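Local coordinates for type II restriction enzyme SfiI (PDB 2EZV), which cleaves double-stranded DNA within the sequence 5'-GGCCNNNNNGGCC-3' to leave 5'-phosphates, working as a tetramer of four identical subunits, at residues D[142-147]-D[152-157]; D[19-24]-D[181-186]. One frame throughout, in Å; residues are numbered along the deposited sequence.

Overall arrangement
Both contacts reach one mixed sheet, the core of a PD-(D/E)XK nuclease subunit. Contact 1 is the hairpin of strands 141-145 and 151-167, about 21 Å from the centre of the chain; contact 2 is the packing of helix 10-41 on strand 176-186, about 6 Å from it. Strand 151-167 runs next to strand 176-186, so the sheet links them although their centres lie about 22 Å apart. They also touch, T157 CG2 lying 3.8 Å from T20 CG2. Neither belongs to the calcium site of D79, D100 and A101: V183's side chain is about 13 Å from the ion, and the nearest atoms lie about 12 Å (contact 2) and about 16 Å (contact 1) from DNA.

Contact 1 of 2, residues D[142-147]-D[152-157]; sequences LMLQSA and LPAVTT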
loop_
_atom_site.group_PDB
_atom_site.type_symbol
_atom_site.label_atom_id
_atom_site.label_comp_id
_atom_site.label_asym_id
_atom_site.label_seq_id
_atom_site.Cartn_x
_atom_site.Cartn_y
_atom_site.Cartn_z
ATOM N N LEU D 142 1.612 -22.087 -9.768
ATOM C CA LEU D 142 0.330 -21.602 -10.279
ATOM C C LEU D 142 0.576 -20.963 -11.638
ATOM O O LEU D 142 1.373 -20.033 -11.753
ATOM C CB LEU D 142 -0.267 -20.556 -9.335
ATOM C CG LEU D 142 -1.622 -19.948 -9.717
ATOM C CD1 LEU D 142 -2.716 -21.015 -9.685
ATOM C CD2 LEU D 142 -1.949 -18.842 -8.743
ATOM N N MET D 143 -0.106 -21.453 -12.667
ATOM C CA MET D 143 0.078 -20.910 -14.001
ATOM C C MET D 143 -0.570 -19.542 -14.144
ATOM O O MET D 143 -1.739 -19.356 -13.807
ATOM C CB MET D 143 -0.482 -21.881 -15.049
ATOM C CG MET D 143 0.306 -23.178 -15.161
ATOM S SD MET D 143 2.023 -22.890 -15.668
ATOM C CE MET D 143 2.359 -24.373 -16.601
ATOM N N LEU D 144 0.208 -18.584 -14.635
ATOM C CA LEU D 144 -0.269 -17.220 -14.840
ATOM C C LEU D 144 -0.379 -16.982 -16.344
ATOM O O LEU D 144 0.423 -17.500 -17.119
ATOM C CB LEU D 144 0.718 -16.214 -14.232
ATOM C CG LEU D 144 1.100 -16.369 -12.756
ATOM C CD1 LEU D 144 2.135 -15.313 -12.381
ATOM C CD2 LEU D 144 -0.131 -16.237 -11.888
ATOM N N GLN D 145 -1.368 -16.198 -16.754
ATOM C CA GLN D 145 -1.573 -15.912 -18.168
ATOM C C GLN D 145 -0.838 -14.653 -18.607
ATOM O O GLN D 145 -1.203 -13.545 -18.209
ATOM C CB GLN D 145 -3.064 -15.737 -18.465
ATOM C CG GLN D 145 -3.361 -15.425 -19.925
ATOM C CD GLN D 145 -2.904 -16.531 -20.849
ATOM O OE1 GLN D 145 -3.316 -17.677 -20.696
ATOM N NE2 GLN D 145 -2.045 -16.201 -21.807
ATOM N N SER D 146 0.193 -14.821 -19.430
ATOM C CA SER D 146 0.948 -13.675 -19.917
ATOM C C SER D 146 0.097 -12.978 -20.958
ATOM O O SER D 146 -0.832 -13.568 -21.504
ATOM C CB SER D 146 2.274 -14.115 -20.552
ATOM O OG SER D 146 2.075 -14.696 -21.827
ATOM N N ALA D 147 0.424 -11.725 -21.237
ATOM C CA ALA D 147 -0.320 -10.939 -22.206
ATOM C C ALA D 147 0.253 -11.051 -23.613
ATOM O O ALA D 147 -0.377 -10.610 -24.578
ATOM C CB ALA D 147 -0.333 -9.480 -21.771
ATOM N N LEU D 152 2.825 -18.811 -17.689
ATOM C CA LEU D 152 4.093 -18.620 -16.995
ATOM C C LEU D 152 3.896 -19.150 -15.580
ATOM O O LEU D 152 3.089 -18.629 -14.827
ATOM C CB LEU D 152 4.435 -17.133 -16.940
ATOM C CG LEU D 152 5.654 -16.738 -16.111
ATOM C CD1 LEU D 152 6.911 -17.299 -16.757
ATOM C CD2 LEU D 152 5.736 -15.223 -16.018
ATOM N N PRO D 153 4.639 -20.191 -15.196
ATOM C CA PRO D 153 4.489 -20.750 -13.849
ATOM C C PRO D 153 5.023 -19.878 -12.711
ATOM O O PRO D 153 6.159 -19.401 -12.761
ATOM C CB PRO D 153 5.231 -22.077 -13.950
ATOM C CG PRO D 153 6.352 -21.741 -14.899
ATOM C CD PRO D 153 5.667 -20.917 -15.965
ATOM N N ALA D 154 4.193 -19.669 -11.691
ATOM C CA ALA D 154 4.597 -18.888 -10.528
ATOM C C ALA D 154 4.966 -19.897 -9.447
ATOM O O ALA D 154 4.100 -20.592 -8.902
ATOM C CB ALA D 154 3.451 -17.993 -10.053
ATOM N N VAL D 155 6.255 -19.983 -9.150
ATOM C CA VAL D 155 6.745 -20.925 -8.157
ATOM C C VAL D 155 6.103 -20.819 -6.789
ATOM O O VAL D 155 5.868 -19.727 -6.268
ATOM C CB VAL D 155 8.248 -20.780 -7.926
ATOM C CG1 VAL D 155 8.860 -22.163 -7.699
ATOM C CG2 VAL D 155 8.880 -20.048 -9.088
ATOM N N THR D 156 5.867 -21.981 -6.205
ATOM C CA THR D 156 5.276 -22.111 -4.888
ATOM C C THR D 156 6.398 -22.201 -3.866
ATOM O O THR D 156 7.328 -22.984 -4.034
ATOM C CB THR D 156 4.401 -23.403 -4.827
ATOM O OG1 THR D 156 3.021 -23.047 -4.967
ATOM C CG2 THR D 156 4.613 -24.165 -3.531
ATOM N N THR D 157 6.322 -21.388 -2.821
ATOM C CA THR D 157 7.324 -21.416 -1.764
ATOM C C THR D 157 6.589 -21.581 -0.442
ATOM O O THR D 157 5.798 -20.721 -0.047
ATOM C CB THR D 157 8.170 -20.125 -1.740
ATOM O OG1 THR D 157 8.947 -20.053 -2.937
ATOM C CG2 THR D 157 9.123 -20.116 -0.533
#
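The pyrrolidine ring of P153 turns one face to M143, whose sulfur SD sits over it, 3.7 Å from P153 CB. M143 brings SD there by folding: CG lies beside the backbone N (chi1 -68°) and the chain bends again at chi2, so that a flexible thioether lies across the rigid ring. The opposite face of the hairpin carries L142, L144, L152 and A154. On it L144 CD1 meets the methyl CB of A154 at 3.8 Å, a small residue leaving room for the larger leucine branch.

Between the faces, two antiparallel hydrogen-bonded pairs flank the M143-P153 pair. L142 N gives to A154 O (3.0 Å) and A154 N to L142 O (2.8 Å); L144 N gives to L152 O (2.9 Å) and L152 N to L144 O (2.8 Å). Beyond the strand Q145 NE2 gives a hydrogen bond to S146 O, which lies close to the amide plane of Q145, with NE2 on a lone pair of that oxygen. S146 and L152 also pack on L265 of the second subunit.

P153 has no N-H to give, and it sits in the non-hydrogen-bonded pair with M143, where none is needed across the hairpin, so all four backbone bonds form on its two flanks, with apolar contact on both faces.

Contact 2 of 2, residues D[19-24]-D[181-186]; sequences QTLRTI and IYVLSL
L21 and S185 mark where the two backbones come nearest, their CA atoms 6.5 Å apart. Helix segment 19-24 runs almost antiparallel to strand segment 181-186, at 164° between their N-to-C directions, with the axes 9.1 Å apart at closest approach. That spacing leaves room for side chains but not for backbone bonding, and no hydrogen bond crosses.

L21 makes the largest share of the contact and takes part in two of its three close pairs. Its CG stands anti to the backbone N (chi1 -166°), which sends the branched end out from the helix to the strand. Methyl CD2 meets V183 CG1 at 3.5 Å, a snug contact in which the two side chains cross at a slant, while CG rests 4.0 Å from S185 CB. V183 and S185 alternate with L184, so both point to the helix and L184 points away. A beta-branched valine suits a strand, and its CG1 is the methyl that faces the helix; serine is short enough to let the leucine sit close. One turn on from L21, I24 adds CG2 at 4.2 Å from V183 CG1, so that this single methyl serves two helix residues. On another side of the helix, T23 turns its hydroxyl back on its own turn: OG1 gives a 2.8 Å hydrogen bond to Q19 O, which also accepts from T23 N, so the polar group is satisfied within the helix.

Strand 176-186 lies between strands 151-167 and 234-238, with V183 bonded through its backbone to Q235 and L184 to F160. L21 also touches Q235, and I24 and T20 reach I159, so helix 10-41 lies over three adjacent strands, while its R22 and T23 pack on M1 and P87 of the second subunit.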
loop_
_atom_site.group_PDB
_atom_site.type_symbol
_atom_site.label_atom_id
_atom_site.label_comp_id
_atom_site.label_asym_id
_atom_site.label_seq_id
_atom_site.Cartn_x
_atom_site.Cartn_y
_atom_site.Cartn_z
ATOM N N GLN D 19 16.263 -16.660 0.398
ATOM C CA GLN D 19 16.051 -15.217 0.499
ATOM C C GLN D 19 14.594 -14.908 0.836
ATOM O O GLN D 19 14.291 -13.876 1.431
ATOM C CB GLN D 19 16.507 -14.479 -0.776
ATOM C CG GLN D 19 15.619 -14.596 -2.006
ATOM C CD GLN D 19 16.132 -13.741 -3.168
ATOM O OE1 GLN D 19 17.242 -13.938 -3.646
ATOM N NE2 GLN D 19 15.320 -12.793 -3.618
ATOM N N THR D 20 13.691 -15.809 0.472
ATOM C CA THR D 20 12.278 -15.624 0.801
ATOM C C THR D 20 12.183 -15.742 2.325
ATOM O O THR D 20 11.592 -14.900 2.996
ATOM C CB THR D 20 11.403 -16.709 0.162
ATOM O OG1 THR D 20 11.394 -16.535 -1.258
ATOM C CG2 THR D 20 9.975 -16.643 0.692
ATOM N N LEU D 21 12.816 -16.779 2.863
ATOM C CA LEU D 21 12.805 -17.018 4.295
ATOM C C LEU D 21 13.459 -15.866 5.057
ATOM O O LEU D 21 12.897 -15.364 6.038
ATOM C CB LEU D 21 13.517 -18.334 4.596
ATOM C CG LEU D 21 13.383 -18.989 5.976
ATOM C CD1 LEU D 21 14.674 -18.841 6.724
ATOM C CD2 LEU D 21 12.236 -18.391 6.752
ATOM N N ARG D 22 14.637 -15.446 4.599
ATOM C CA ARG D 22 15.366 -14.359 5.247
ATOM C C ARG D 22 14.516 -13.101 5.390
ATOM O O ARG D 22 14.488 -12.482 6.453
ATOM C CB ARG D 22 16.642 -14.020 4.466
ATOM C CG ARG D 22 17.502 -12.981 5.162
ATOM C CD ARG D 22 17.936 -13.481 6.543
ATOM N NE ARG D 22 18.659 -12.471 7.315
ATOM C CZ ARG D 22 18.091 -11.409 7.880
ATOM N NH1 ARG D 22 16.783 -11.209 7.761
ATOM N NH2 ARG D 22 18.829 -10.548 8.579
ATOM N N THR D 23 13.832 -12.727 4.312
ATOM C CA THR D 23 12.965 -11.547 4.301
ATOM C C THR D 23 11.892 -11.670 5.384
ATOM O O THR D 23 11.634 -10.732 6.146
ATOM C CB THR D 23 12.274 -11.398 2.930
ATOM O OG1 THR D 23 13.269 -11.343 1.903
ATOM C CG2 THR D 23 11.438 -10.141 2.877
ATOM N N ILE D 24 11.271 -12.842 5.440
ATOM C CA ILE D 24 10.232 -13.113 6.418
ATOM C C ILE D 24 10.734 -13.056 7.861
ATOM O O ILE D 24 9.997 -12.628 8.752
ATOM C CB ILE D 24 9.564 -14.480 6.124
ATOM C CG1 ILE D 24 8.775 -14.363 4.816
ATOM C CG2 ILE D 24 8.654 -14.893 7.277
ATOM C CD1 ILE D 24 8.150 -15.647 4.330
ATOM N N ILE D 181 9.484 -17.927 18.397
ATOM C CA ILE D 181 8.812 -17.974 17.100
ATOM C C ILE D 181 9.774 -18.684 16.143
ATOM O O ILE D 181 10.845 -18.164 15.821
ATOM C CB ILE D 181 8.511 -16.560 16.533
ATOM C CG1 ILE D 181 7.708 -15.733 17.539
ATOM C CG2 ILE D 181 7.722 -16.683 15.249
ATOM C CD1 ILE D 181 7.321 -14.354 17.029
ATOM N N TYR D 182 9.411 -19.887 15.720
ATOM C CA TYR D 182 10.251 -20.631 14.800
ATOM C C TYR D 182 9.717 -20.420 13.398
ATOM O O TYR D 182 8.505 -20.349 13.192
ATOM C CB TYR D 182 10.231 -22.128 15.115
ATOM C CG TYR D 182 10.877 -22.520 16.427
ATOM C CD1 TYR D 182 10.215 -22.326 17.636
ATOM C CD2 TYR D 182 12.139 -23.118 16.454
ATOM C CE1 TYR D 182 10.791 -22.723 18.848
ATOM C CE2 TYR D 182 12.722 -23.519 17.656
ATOM C CZ TYR D 182 12.040 -23.319 18.850
ATOM O OH TYR D 182 12.595 -23.719 20.047
ATOM N N VAL D 183 10.620 -20.305 12.433
ATOM C CA VAL D 183 10.200 -20.125 11.056
ATOM C C VAL D 183 10.820 -21.248 10.241
ATOM O O VAL D 183 12.031 -21.463 10.298
ATOM C CB VAL D 183 10.654 -18.767 10.503
ATOM C CG1 VAL D 183 9.842 -18.428 9.265
ATOM C CG2 VAL D 183 10.488 -17.678 11.570
ATOM N N LEU D 184 9.988 -21.974 9.499
ATOM C CA LEU D 184 10.473 -23.087 8.686
ATOM C C LEU D 184 10.249 -22.905 7.185
ATOM O O LEU D 184 9.212 -22.402 6.749
ATOM C CB LEU D 184 9.813 -24.397 9.117
ATOM C CG LEU D 184 10.066 -24.976 10.510
ATOM C CD1 LEU D 184 9.492 -24.090 11.598
ATOM C CD2 LEU D 184 9.425 -26.335 10.570
ATOM N N SER D 185 11.238 -23.333 6.411
ATOM C CA SER D 185 11.192 -23.268 4.961
ATOM C C SER D 185 11.201 -24.708 4.467
ATOM O O SER D 185 12.205 -25.418 4.606
ATOM C CB SER D 185 12.419 -22.511 4.427
ATOM O OG SER D 185 12.458 -22.504 3.005
ATOM N N LEU D 186 10.082 -25.154 3.910
ATOM C CA LEU D 186 9.998 -26.514 3.410
ATOM C C LEU D 186 10.386 -26.552 1.949
ATOM O O LEU D 186 9.822 -25.835 1.120
ATOM C CB LEU D 186 8.596 -27.079 3.604
ATOM C CG LEU D 186 8.146 -27.124 5.068
ATOM C CD1 LEU D 186 6.824 -27.869 5.161
ATOM C CD2 LEU D 186 9.208 -27.801 5.928
#